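Local atomic coordinates of NAD-dependent epimerase/dehydratase (Methylobacillus flagellatus KT, PDB entry 3GPI), a protein that is of unknown function but probably acts as an NAD-dependent oxidoreductase, epimerase or dehydratase of the short-chain dehydrogenase/reductase superfamily. Residues A[122-127]-A[251-256]; A[191-196]-A[208-213]; A[116-121]-A[179-184]; A[101-106]-A[199-204]. All coordinates share one frame; numbering follows the deposited sequence.

Three of the four contacts reach the central Rossmann-type sheet, and contact 1 is tied to it by hydrogen bonds. Contacts 2 and 4 share helix 187-201 and lie about 11 Å apart between centres, contact 2 against strand 209-212 and contact 4 at the start of strand 103-109. Contact 1 is equally close to contact 2: Glu-123 OE2 stands 2.8 Å from Ile-211 N, a probable hydrogen bond between loop and strand. Contact 3 continues directly in sequence into the loop of contact 1, and reaches contact 2 where Thr-213 OG1 lies 3.3 Å from Arg-184 O. Its two ethanediol molecules probably come from the crystallisation liquor. Contacts 3 and 4 are about 30 Å apart between centres.

Contact 1 (A[122-127]-A[251-256]); sequences DEDTPP and NARLLA
Arg-253, in the first turn of helix 252-256, reaches across to the neighbouring acids Glu-123 and Asp-124 of a type I beta turn. The arginine, extended from CG to NE, runs antiparallel alongside Glu-123, with Arg-253 CD 3.4 Å from Glu-123 OE1, and lies square to Asp-124. Both carboxylates stand steeply to the guanidinium plane, Glu-123 at 77°, yet both put an oxygen at its edge. Arg-253 NH1 donates to Glu-123 OE1 at 3.1 Å, meeting that oxygen from above the carboxylate plane. NH1 and NH2 together grip a single atom, Asp-124 OD1, and Arg-253 NH2 reaches Asp-124 OD1 on its syn side at 3.1 Å. Within the turn, Asp-122 OD1 closes an Asx turn by accepting from Asp-124 N at 2.9 Å. A bend at chi2 (82°) lays the Glu-123 carboxylate beside the arginine chain, and its OE2 takes the backbone N-H of Ile-211. Water 2 joins Glu-123 OE1 to Arg-253 N; water 1 takes a bond from Leu-254 N at 2.9 Å and gives one to Glu-123 OE2. One arginine shared by two acids would offset only part of their charge, while the buried glutamate, probably ionised, satisfies amides of the helix's first turn through water.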
# COMPACT_ATOMS: atom_id res chain seq x y z
N ASP A 122 2.87 -15.64 5.51
CA ASP A 122 2.29 -15.37 4.21
C ASP A 122 0.77 -15.34 4.26
O ASP A 122 0.18 -15.23 5.33
CB ASP A 122 2.85 -16.32 3.16
CG ASP A 122 2.42 -17.74 3.38
OD1 ASP A 122 1.43 -18.00 4.12
OD2 ASP A 122 3.11 -18.61 2.77
N GLU A 123 0.11 -15.34 3.10
CA GLU A 123 -1.35 -15.18 3.07
C GLU A 123 -2.09 -16.34 3.74
O GLU A 123 -3.26 -16.17 4.13
CB GLU A 123 -1.85 -15.04 1.61
CG GLU A 123 -1.28 -13.83 0.81
CD GLU A 123 0.12 -14.08 0.21
OE1 GLU A 123 0.76 -15.15 0.40
OE2 GLU A 123 0.65 -13.18 -0.47
N ASP A 124 -1.40 -17.47 3.88
CA ASP A 124 -2.02 -18.63 4.54
C ASP A 124 -2.04 -18.50 6.06
O ASP A 124 -2.78 -19.20 6.74
CB ASP A 124 -1.29 -19.92 4.17
CG ASP A 124 -1.34 -20.24 2.68
OD1 ASP A 124 -2.21 -19.75 1.94
OD2 ASP A 124 -0.48 -21.04 2.27
N THR A 125 -1.21 -17.62 6.59
CA THR A 125 -1.11 -17.41 8.04
C THR A 125 -2.30 -16.58 8.54
O THR A 125 -2.50 -15.43 8.08
CB THR A 125 0.17 -16.58 8.37
OG1 THR A 125 1.31 -17.18 7.72
CG2 THR A 125 0.37 -16.52 9.91
N PRO A 126 -3.10 -17.08 9.50
CA PRO A 126 -4.18 -16.22 9.97
C PRO A 126 -3.64 -15.01 10.73
O PRO A 126 -2.82 -15.18 11.62
CB PRO A 126 -5.00 -17.13 10.91
CG PRO A 126 -4.57 -18.52 10.57
CD PRO A 126 -3.16 -18.43 10.10
N PRO A 127 -4.07 -13.79 10.36
CA PRO A 127 -3.59 -12.61 11.08
C PRO A 127 -4.24 -12.51 12.47
O PRO A 127 -5.45 -12.73 12.62
CB PRO A 127 -4.05 -11.44 10.20
CG PRO A 127 -5.22 -11.97 9.44
CD PRO A 127 -4.89 -13.42 9.19
N ASN A 251 6.71 -12.50 0.07
CA ASN A 251 6.02 -12.09 -1.15
C ASN A 251 5.97 -13.18 -2.21
O ASN A 251 5.86 -12.88 -3.40
CB ASN A 251 6.68 -10.83 -1.72
CG ASN A 251 8.09 -11.06 -2.28
OD1 ASN A 251 8.67 -12.15 -2.20
ND2 ASN A 251 8.64 -10.00 -2.85
N ALA A 252 5.98 -14.44 -1.80
CA ALA A 252 5.98 -15.54 -2.75
C ALA A 252 4.82 -15.47 -3.75
O ALA A 252 5.02 -15.74 -4.94
CB ALA A 252 5.91 -16.89 -1.97
N ARG A 253 3.62 -15.21 -3.25
CA ARG A 253 2.44 -15.13 -4.14
C ARG A 253 2.56 -13.96 -5.14
O ARG A 253 2.30 -14.11 -6.33
CB ARG A 253 1.13 -15.04 -3.34
CG ARG A 253 0.52 -16.38 -2.87
CD ARG A 253 -0.91 -16.12 -2.45
NE ARG A 253 -1.67 -17.34 -2.25
CZ ARG A 253 -1.62 -18.09 -1.15
NH1 ARG A 253 -0.82 -17.76 -0.12
NH2 ARG A 253 -2.36 -19.18 -1.07
N LEU A 254 3.03 -12.80 -4.69
CA LEU A 254 3.24 -11.69 -5.61
C LEU A 254 4.24 -12.08 -6.70
O LEU A 254 4.01 -11.84 -7.89
CB LEU A 254 3.69 -10.46 -4.79
CG LEU A 254 4.12 -9.22 -5.57
CD1 LEU A 254 3.97 -7.96 -4.70
CD2 LEU A 254 5.59 -9.38 -5.99
N LEU A 255 5.34 -12.74 -6.33
CA LEU A 255 6.31 -13.16 -7.33
C LEU A 255 5.68 -14.19 -8.29
O LEU A 255 5.93 -14.11 -9.51
CB LEU A 255 7.57 -13.75 -6.68
CG LEU A 255 8.41 -12.70 -5.91
CD1 LEU A 255 9.61 -13.33 -5.29
CD2 LEU A 255 8.86 -11.58 -6.84
N ALA A 256 4.87 -15.10 -7.76
CA ALA A 256 4.24 -16.16 -8.59
C ALA A 256 3.21 -15.61 -9.57
O ALA A 256 2.85 -16.28 -10.54
CB ALA A 256 3.64 -17.25 -7.70
O HOH W 1 2.80 -12.16 -1.84
O HOH W 2 3.34 -14.93 -0.29

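Contact 2 (A[191-196]-A[208-213]); sequences AAFIAY and RLYIVT
In this Rossmann-type domain, helix 187-201 packs against the sheet, and Phe-193 reaches from it to strand 209-212, against Tyr-210 and Val-212. Strand alternation explains the choice of partners: the side chains of Tyr-210 and Val-212 leave the backbone toward the helix, while that of Ile-211 leaves away from it. The two rings form a T-shaped stack with centroids 5.2 Å apart and planes at 87°. Phe-193 gives the edge, with Phe-193 CZ over the centre of the tyrosine face and 3.8 Å from Tyr-210 CD1. With CG anti to the backbone N (chi1 179°), the phenylalanine ring is carried out from the helix to the strand. Val-212 meets the same ring obliquely, Val-212 CG2 lying 3.9 Å from Phe-193 CD2, and a branched residue fits here because both methyls come near that carbon. Leu-254 and the ring of Tyr-259 also pack on Phe-193. Replacing Phe-193 by an alanine would probably leave the face of Tyr-210 without its edge partner and open a gap beside Val-212 CG2. The tyrosine hydroxyl bonds to Glu-207 N, which keeps the polar end of the ring satisfied. The contact itself contains no hydrogen bond; it rests on dispersion and on the attraction of ring C-H groups for a pi face, an interaction suited to the buried, apolar place these three side chains occupy.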
# COMPACT_ATOMS: atom_id res chain seq x y z
N ALA A 191 1.90 0.58 -6.75
CA ALA A 191 1.03 1.04 -7.80
C ALA A 191 1.13 0.15 -9.03
O ALA A 191 0.10 -0.18 -9.62
CB ALA A 191 1.41 2.48 -8.18
N ALA A 192 2.36 -0.17 -9.43
CA ALA A 192 2.55 -0.97 -10.64
C ALA A 192 2.02 -2.38 -10.45
O ALA A 192 1.53 -2.98 -11.40
CB ALA A 192 4.01 -1.00 -11.05
N PHE A 193 2.07 -2.93 -9.24
CA PHE A 193 1.51 -4.27 -9.04
C PHE A 193 -0.01 -4.22 -9.18
O PHE A 193 -0.62 -5.10 -9.82
CB PHE A 193 1.90 -4.81 -7.66
CG PHE A 193 1.33 -6.18 -7.36
CD1 PHE A 193 1.60 -7.24 -8.18
CD2 PHE A 193 0.56 -6.39 -6.23
CE1 PHE A 193 1.10 -8.50 -7.91
CE2 PHE A 193 0.02 -7.65 -5.94
CZ PHE A 193 0.30 -8.70 -6.79
N ILE A 194 -0.65 -3.20 -8.63
CA ILE A 194 -2.10 -3.08 -8.84
C ILE A 194 -2.44 -2.90 -10.32
O ILE A 194 -3.36 -3.55 -10.84
CB ILE A 194 -2.70 -1.93 -8.04
CG1 ILE A 194 -2.47 -2.17 -6.55
CG2 ILE A 194 -4.19 -1.78 -8.37
CD1 ILE A 194 -2.80 -0.98 -5.69
N ALA A 195 -1.67 -2.08 -11.03
CA ALA A 195 -1.90 -1.93 -12.48
C ALA A 195 -1.69 -3.23 -13.19
O ALA A 195 -2.45 -3.55 -14.13
CB ALA A 195 -1.01 -0.85 -13.09
N TYR A 196 -0.70 -4.00 -12.77
CA TYR A 196 -0.45 -5.31 -13.38
C TYR A 196 -1.64 -6.24 -13.14
O TYR A 196 -2.11 -6.93 -14.09
CB TYR A 196 0.84 -5.91 -12.83
CG TYR A 196 1.14 -7.32 -13.25
CD1 TYR A 196 1.68 -7.56 -14.52
CD2 TYR A 196 0.97 -8.39 -12.37
CE1 TYR A 196 2.01 -8.82 -14.90
CE2 TYR A 196 1.28 -9.70 -12.77
CZ TYR A 196 1.81 -9.88 -14.03
OH TYR A 196 2.13 -11.17 -14.44
N ARG A 208 -7.55 -13.89 -4.18
CA ARG A 208 -8.32 -13.03 -3.30
C ARG A 208 -7.48 -12.21 -2.32
O ARG A 208 -7.99 -11.27 -1.75
CB ARG A 208 -9.45 -13.79 -2.59
CG ARG A 208 -10.62 -14.04 -3.56
CD ARG A 208 -11.83 -14.64 -2.90
NE ARG A 208 -12.55 -13.73 -2.03
CZ ARG A 208 -13.48 -12.86 -2.44
NH1 ARG A 208 -13.80 -12.79 -3.72
NH2 ARG A 208 -14.07 -12.04 -1.56
N LEU A 209 -6.21 -12.56 -2.15
CA LEU A 209 -5.34 -11.92 -1.15
C LEU A 209 -3.90 -12.03 -1.55
O LEU A 209 -3.42 -13.10 -1.87
CB LEU A 209 -5.57 -12.63 0.20
CG LEU A 209 -4.70 -12.19 1.38
CD1 LEU A 209 -4.91 -10.75 1.78
CD2 LEU A 209 -4.97 -13.11 2.62
N TYR A 210 -3.19 -10.89 -1.48
CA TYR A 210 -1.72 -10.88 -1.61
C TYR A 210 -1.15 -10.02 -0.53
O TYR A 210 -1.70 -8.97 -0.20
CB TYR A 210 -1.25 -10.19 -2.91
CG TYR A 210 -1.64 -10.86 -4.21
CD1 TYR A 210 -0.82 -11.81 -4.82
CD2 TYR A 210 -2.85 -10.54 -4.82
CE1 TYR A 210 -1.20 -12.40 -6.03
CE2 TYR A 210 -3.23 -11.13 -6.04
CZ TYR A 210 -2.40 -12.05 -6.62
OH TYR A 210 -2.86 -12.61 -7.80
N ILE A 211 0.00 -10.46 -0.04
CA ILE A 211 0.89 -9.59 0.71
C ILE A 211 1.74 -8.84 -0.33
O ILE A 211 2.35 -9.44 -1.23
CB ILE A 211 1.80 -10.41 1.64
CG1 ILE A 211 0.93 -11.01 2.75
CG2 ILE A 211 2.85 -9.46 2.31
CD1 ILE A 211 1.67 -11.93 3.73
N VAL A 212 1.75 -7.51 -0.24
CA VAL A 212 2.51 -6.67 -1.18
C VAL A 212 3.70 -6.13 -0.43
O VAL A 212 3.57 -5.20 0.37
CB VAL A 212 1.60 -5.55 -1.74
CG1 VAL A 212 2.33 -4.80 -2.84
CG2 VAL A 212 0.36 -6.15 -2.38
N THR A 213 4.84 -6.75 -0.69
CA THR A 213 6.09 -6.45 0.04
C THR A 213 7.26 -6.85 -0.84
O THR A 213 7.09 -7.63 -1.78
CB THR A 213 6.09 -7.12 1.44
OG1 THR A 213 7.09 -6.54 2.28
CG2 THR A 213 6.30 -8.63 1.33

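Contact 3 (A[116-121]-A[179-184]). With EDO (1,2-ethanediol), chain C; EDO (1,2-ethanediol), chain B.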
# COMPACT_ATOMS: atom_id res chain seq x y z
N GLU A 116 4.06 -11.33 16.78
CA GLU A 116 5.49 -11.10 16.65
C GLU A 116 6.18 -12.45 16.66
O GLU A 116 6.11 -13.21 17.65
CB GLU A 116 5.99 -10.21 17.78
CG GLU A 116 5.32 -8.89 17.82
CD GLU A 116 6.13 -7.83 18.52
OE1 GLU A 116 5.67 -7.37 19.58
OE2 GLU A 116 7.22 -7.47 18.04
N VAL A 117 6.78 -12.79 15.54
CA VAL A 117 7.37 -14.10 15.37
C VAL A 117 8.63 -13.99 14.57
O VAL A 117 8.72 -13.18 13.63
CB VAL A 117 6.40 -15.11 14.68
CG1 VAL A 117 5.31 -15.55 15.62
CG2 VAL A 117 5.80 -14.51 13.41
N GLU A 118 9.60 -14.83 14.91
CA GLU A 118 10.85 -14.89 14.16
C GLU A 118 10.68 -15.94 13.06
O GLU A 118 11.40 -16.95 12.99
CB GLU A 118 12.01 -15.23 15.10
CG GLU A 118 12.33 -14.13 16.10
CD GLU A 118 12.81 -12.85 15.42
OE1 GLU A 118 13.74 -12.91 14.59
OE2 GLU A 118 12.22 -11.79 15.71
N GLU A 119 9.72 -15.66 12.19
CA GLU A 119 9.26 -16.58 11.18
C GLU A 119 8.82 -15.74 9.99
O GLU A 119 8.57 -14.52 10.11
CB GLU A 119 8.04 -17.36 11.66
CG GLU A 119 8.27 -18.36 12.80
CD GLU A 119 7.03 -19.22 13.07
OE1 GLU A 119 5.90 -18.67 13.15
OE2 GLU A 119 7.20 -20.45 13.21
N TRP A 120 8.71 -16.43 8.85
CA TRP A 120 8.11 -15.86 7.65
C TRP A 120 6.62 -16.16 7.63
O TRP A 120 6.23 -17.32 7.74
CB TRP A 120 8.70 -16.51 6.43
CG TRP A 120 10.14 -16.19 6.21
CD1 TRP A 120 11.22 -16.84 6.72
CD2 TRP A 120 10.64 -15.13 5.39
NE1 TRP A 120 12.38 -16.26 6.25
CE2 TRP A 120 12.05 -15.20 5.44
CE3 TRP A 120 10.03 -14.12 4.64
CZ2 TRP A 120 12.86 -14.30 4.74
CZ3 TRP A 120 10.82 -13.24 3.96
CH2 TRP A 120 12.23 -13.35 3.99
N LEU A 121 5.81 -15.12 7.47
CA LEU A 121 4.36 -15.26 7.35
C LEU A 121 3.95 -15.00 5.92
O LEU A 121 4.58 -14.20 5.22
CB LEU A 121 3.63 -14.25 8.24
CG LEU A 121 4.06 -14.22 9.70
CD1 LEU A 121 3.18 -13.29 10.50
CD2 LEU A 121 4.10 -15.63 10.24
N ASN A 179 15.47 -3.80 18.02
CA ASN A 179 15.90 -4.04 16.64
C ASN A 179 14.97 -5.04 15.93
O ASN A 179 15.33 -6.19 15.73
CB ASN A 179 17.36 -4.53 16.67
CG ASN A 179 17.96 -4.64 15.31
OD1 ASN A 179 17.44 -4.03 14.35
ND2 ASN A 179 19.05 -5.36 15.18
N ALA A 180 13.79 -4.55 15.57
CA ALA A 180 12.72 -5.39 15.01
C ALA A 180 12.85 -5.54 13.50
O ALA A 180 13.40 -4.69 12.83
CB ALA A 180 11.40 -4.76 15.37
N TRP A 181 12.31 -6.63 12.98
CA TRP A 181 12.17 -6.79 11.53
C TRP A 181 11.32 -5.70 10.90
O TRP A 181 10.34 -5.23 11.48
CB TRP A 181 11.53 -8.14 11.23
CG TRP A 181 12.45 -9.26 11.52
CD1 TRP A 181 12.47 -10.03 12.67
CD2 TRP A 181 13.54 -9.70 10.72
NE1 TRP A 181 13.49 -10.95 12.59
CE2 TRP A 181 14.16 -10.78 11.40
CE3 TRP A 181 14.02 -9.32 9.45
CZ2 TRP A 181 15.27 -11.46 10.88
CZ3 TRP A 181 15.13 -10.02 8.92
CH2 TRP A 181 15.73 -11.07 9.63
N THR A 182 11.74 -5.27 9.71
CA THR A 182 10.98 -4.28 8.95
C THR A 182 10.74 -4.80 7.53
O THR A 182 11.65 -5.42 6.92
CB THR A 182 11.70 -2.90 8.91
OG1 THR A 182 12.99 -3.01 8.27
CG2 THR A 182 11.88 -2.32 10.31
N ASN A 183 9.54 -4.52 7.04
CA ASN A 183 9.06 -4.98 5.73
C ASN A 183 8.61 -3.76 4.99
O ASN A 183 7.99 -2.85 5.56
CB ASN A 183 7.89 -5.93 5.89
CG ASN A 183 8.25 -7.18 6.68
OD1 ASN A 183 8.78 -8.14 6.14
ND2 ASN A 183 7.97 -7.15 7.97
N ARG A 184 8.91 -3.73 3.70
CA ARG A 184 8.60 -2.51 2.91
C ARG A 184 8.17 -2.79 1.47
O ARG A 184 8.44 -3.85 0.93
CB ARG A 184 9.82 -1.56 2.83
CG ARG A 184 10.97 -2.15 2.00
CD ARG A 184 12.37 -1.49 2.16
NE ARG A 184 12.55 -1.30 3.59
CZ ARG A 184 12.67 -2.29 4.45
NH1 ARG A 184 12.92 -3.54 4.05
NH2 ARG A 184 12.60 -2.02 5.72
C1 EDO C . 7.59 -3.83 9.17
O1 EDO C . 8.09 -2.58 8.78
C2 EDO C . 6.33 -4.15 8.43
O2 EDO C . 5.63 -5.23 8.96
C1 EDO B . 10.74 1.39 5.59
O1 EDO B . 11.67 1.25 4.57
C2 EDO B . 10.91 0.10 6.31
O2 EDO B . 11.44 0.45 7.56
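At the edge of the Trp-181 indole, close to its plane, sits the carboxylate of Glu-118, the two flat groups turned 34° apart. The contact joins strand 181-186 of the Rossmann-type sheet to segment 116-121, which carries strand 120-121, the parallel partner of strand 248-249. Trp-181 NE1 donates to Glu-118 OE1 at 2.8 Å, a nearly straight bond (169°) received on the syn side, somewhat out of the carboxylate plane. The acceptor lies almost in the indole plane, where the N-H points. Glu-118 is the centre of an inverse gamma turn, and its side chain bends at chi2 (-63°) to bring the acid round to the tryptophan. Its second oxygen, OE2, has a weak bond to Gly-245 N. Around the indole pack Pro-219, Val-243 and Lys-248, so a large flat residue with one polar edge suits the place: it offers apolar surface to its neighbours and an N-H to the acid. A phenylalanine in place of Trp-181 would probably leave Glu-118 OE1 without its N-H donor and its carboxylate freer to turn. Two residues on, where the strand is interrupted, Asn-183 bonds to Lys-247 O and Leu-249 N. One ethanediol (chain C) also settles against this asparagine, its O1 donating to the backbone Asn-183 O at 3.2 Å and its O2 receiving a weak bond from Asn-183 ND2.

Contact 4 (A[101-106]-A[199-204])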
# COMPACT_ATOMS: atom_id res chain seq x y z
N LEU A 101 -19.68 -2.98 -11.93
CA LEU A 101 -18.48 -3.29 -11.17
C LEU A 101 -18.10 -4.77 -11.29
O LEU A 101 -18.91 -5.66 -11.00
CB LEU A 101 -18.76 -2.90 -9.71
CG LEU A 101 -17.60 -2.93 -8.72
CD1 LEU A 101 -16.58 -1.92 -9.18
CD2 LEU A 101 -18.11 -2.56 -7.31
N GLN A 102 -16.87 -5.02 -11.73
CA GLN A 102 -16.37 -6.38 -11.94
C GLN A 102 -15.35 -6.81 -10.89
O GLN A 102 -15.14 -8.00 -10.69
CB GLN A 102 -15.72 -6.48 -13.31
CG GLN A 102 -16.71 -6.33 -14.47
CD GLN A 102 -16.01 -6.21 -15.81
OE1 GLN A 102 -14.92 -5.63 -15.91
NE2 GLN A 102 -16.66 -6.72 -16.85
N HIS A 103 -14.68 -5.86 -10.25
CA HIS A 103 -13.67 -6.23 -9.28
C HIS A 103 -13.40 -5.07 -8.36
O HIS A 103 -13.42 -3.92 -8.76
CB HIS A 103 -12.35 -6.64 -9.96
CG HIS A 103 -11.58 -7.67 -9.19
ND1 HIS A 103 -11.98 -8.99 -9.10
CD2 HIS A 103 -10.50 -7.56 -8.38
CE1 HIS A 103 -11.13 -9.66 -8.34
NE2 HIS A 103 -10.22 -8.81 -7.89
N VAL A 104 -13.13 -5.42 -7.10
CA VAL A 104 -12.67 -4.45 -6.11
C VAL A 104 -11.25 -4.80 -5.66
O VAL A 104 -11.01 -5.91 -5.21
CB VAL A 104 -13.56 -4.44 -4.88
CG1 VAL A 104 -13.02 -3.46 -3.86
CG2 VAL A 104 -14.98 -4.09 -5.27
N PHE A 105 -10.31 -3.88 -5.80
CA PHE A 105 -8.97 -4.02 -5.21
C PHE A 105 -8.94 -3.20 -3.94
O PHE A 105 -9.19 -1.97 -3.98
CB PHE A 105 -7.88 -3.56 -6.17
CG PHE A 105 -7.74 -4.42 -7.39
CD1 PHE A 105 -6.97 -5.57 -7.33
CD2 PHE A 105 -8.42 -4.14 -8.58
CE1 PHE A 105 -6.83 -6.38 -8.44
CE2 PHE A 105 -8.28 -4.97 -9.70
CZ PHE A 105 -7.49 -6.08 -9.63
N PHE A 106 -8.67 -3.84 -2.80
CA PHE A 106 -8.72 -3.14 -1.54
C PHE A 106 -7.32 -3.10 -0.95
O PHE A 106 -6.72 -4.17 -0.73
CB PHE A 106 -9.70 -3.86 -0.62
CG PHE A 106 -9.77 -3.31 0.77
CD1 PHE A 106 -10.52 -2.17 1.05
CD2 PHE A 106 -9.08 -3.92 1.80
CE1 PHE A 106 -10.57 -1.63 2.35
CE2 PHE A 106 -9.12 -3.41 3.11
CZ PHE A 106 -9.85 -2.26 3.38
N GLN A 199 -4.37 -5.30 -15.48
CA GLN A 199 -4.09 -5.79 -16.84
C GLN A 199 -4.35 -7.30 -16.96
O GLN A 199 -4.82 -7.76 -18.02
CB GLN A 199 -2.67 -5.44 -17.25
CG GLN A 199 -2.33 -5.86 -18.67
CD GLN A 199 -0.90 -5.56 -19.04
OE1 GLN A 199 0.03 -6.22 -18.56
NE2 GLN A 199 -0.71 -4.55 -19.89
N GLN A 200 -4.10 -8.04 -15.89
CA GLN A 200 -4.25 -9.49 -15.87
C GLN A 200 -5.70 -9.92 -15.61
O GLN A 200 -6.08 -11.04 -16.00
CB GLN A 200 -3.33 -10.11 -14.78
CG GLN A 200 -1.82 -9.93 -15.04
CD GLN A 200 -1.18 -11.05 -15.83
OE1 GLN A 200 -0.54 -10.82 -16.87
NE2 GLN A 200 -1.32 -12.26 -15.33
N ARG A 201 -6.50 -9.07 -14.94
CA ARG A 201 -7.81 -9.46 -14.34
C ARG A 201 -8.71 -10.16 -15.34
O ARG A 201 -9.35 -11.16 -15.00
CB ARG A 201 -8.54 -8.25 -13.65
CG ARG A 201 -10.08 -8.36 -13.33
CD ARG A 201 -10.52 -9.48 -12.34
NE ARG A 201 -11.97 -9.48 -12.12
CZ ARG A 201 -12.88 -9.96 -12.96
NH1 ARG A 201 -12.52 -10.49 -14.13
NH2 ARG A 201 -14.17 -9.91 -12.64
N SER A 202 -8.72 -9.66 -16.57
CA SER A 202 -9.63 -10.21 -17.58
C SER A 202 -9.31 -11.64 -18.01
O SER A 202 -10.19 -12.32 -18.53
CB SER A 202 -9.65 -9.31 -18.81
OG SER A 202 -10.02 -7.99 -18.42
N HIS A 203 -8.08 -12.10 -17.76
CA HIS A 203 -7.51 -13.33 -18.36
C HIS A 203 -6.83 -14.28 -17.39
O HIS A 203 -7.00 -15.49 -17.49
CB HIS A 203 -6.52 -12.91 -19.43
CG HIS A 203 -7.13 -12.03 -20.45
ND1 HIS A 203 -8.20 -12.44 -21.23
CD2 HIS A 203 -6.89 -10.74 -20.79
CE1 HIS A 203 -8.57 -11.45 -22.02
NE2 HIS A 203 -7.79 -10.41 -21.77
N ALA A 204 -5.96 -13.74 -16.52
CA ALA A 204 -5.41 -14.49 -15.41
C ALA A 204 -6.10 -13.91 -14.19
O ALA A 204 -5.73 -12.82 -13.73
CB ALA A 204 -3.87 -14.31 -15.34
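Gln-102 O takes a hydrogen bond from Arg-201 NH2 at 2.9 Å and a weak second one from the hydroxyl of Ser-148. The bond links the beginning of strand 103-109, in the Rossmann-type sheet, to Arg-201, toward the C-terminal end of a helical segment that packs against that sheet. It is not aimed at a lone pair: NH2 comes from above the carbonyl plane, 45° out of it, and the acceptor is somewhat tilted from the guanidinium plane. On the way there the arginine crosses His-103. Its chain bends at chi2 (62°), and Arg-201 CD then rests over one face of the His-103 imidazole, 3.9 Å from the ring centroid, a CH-pi contact offset toward the rim. The guanidinium stands steeply to that ring, with planes 83° apart, and turns its edge, not its face, to the histidine. Arginine suits the position because its long aliphatic part can lie on a ring while its charged end reaches a carbonyl beyond. Histidine suits its own because both ring nitrogens are used: ND1 bonds to Ser-148 OG and NE2 to Thr-150 OG1, fixing the rotation of a buried ring. Pro-206 touches both His-103 and Arg-201. Further along the strand, Phe-105 offers a face to the same imidazole, with His-103 CD2 lying 3.5 Å above the phenyl plane, toward its rim.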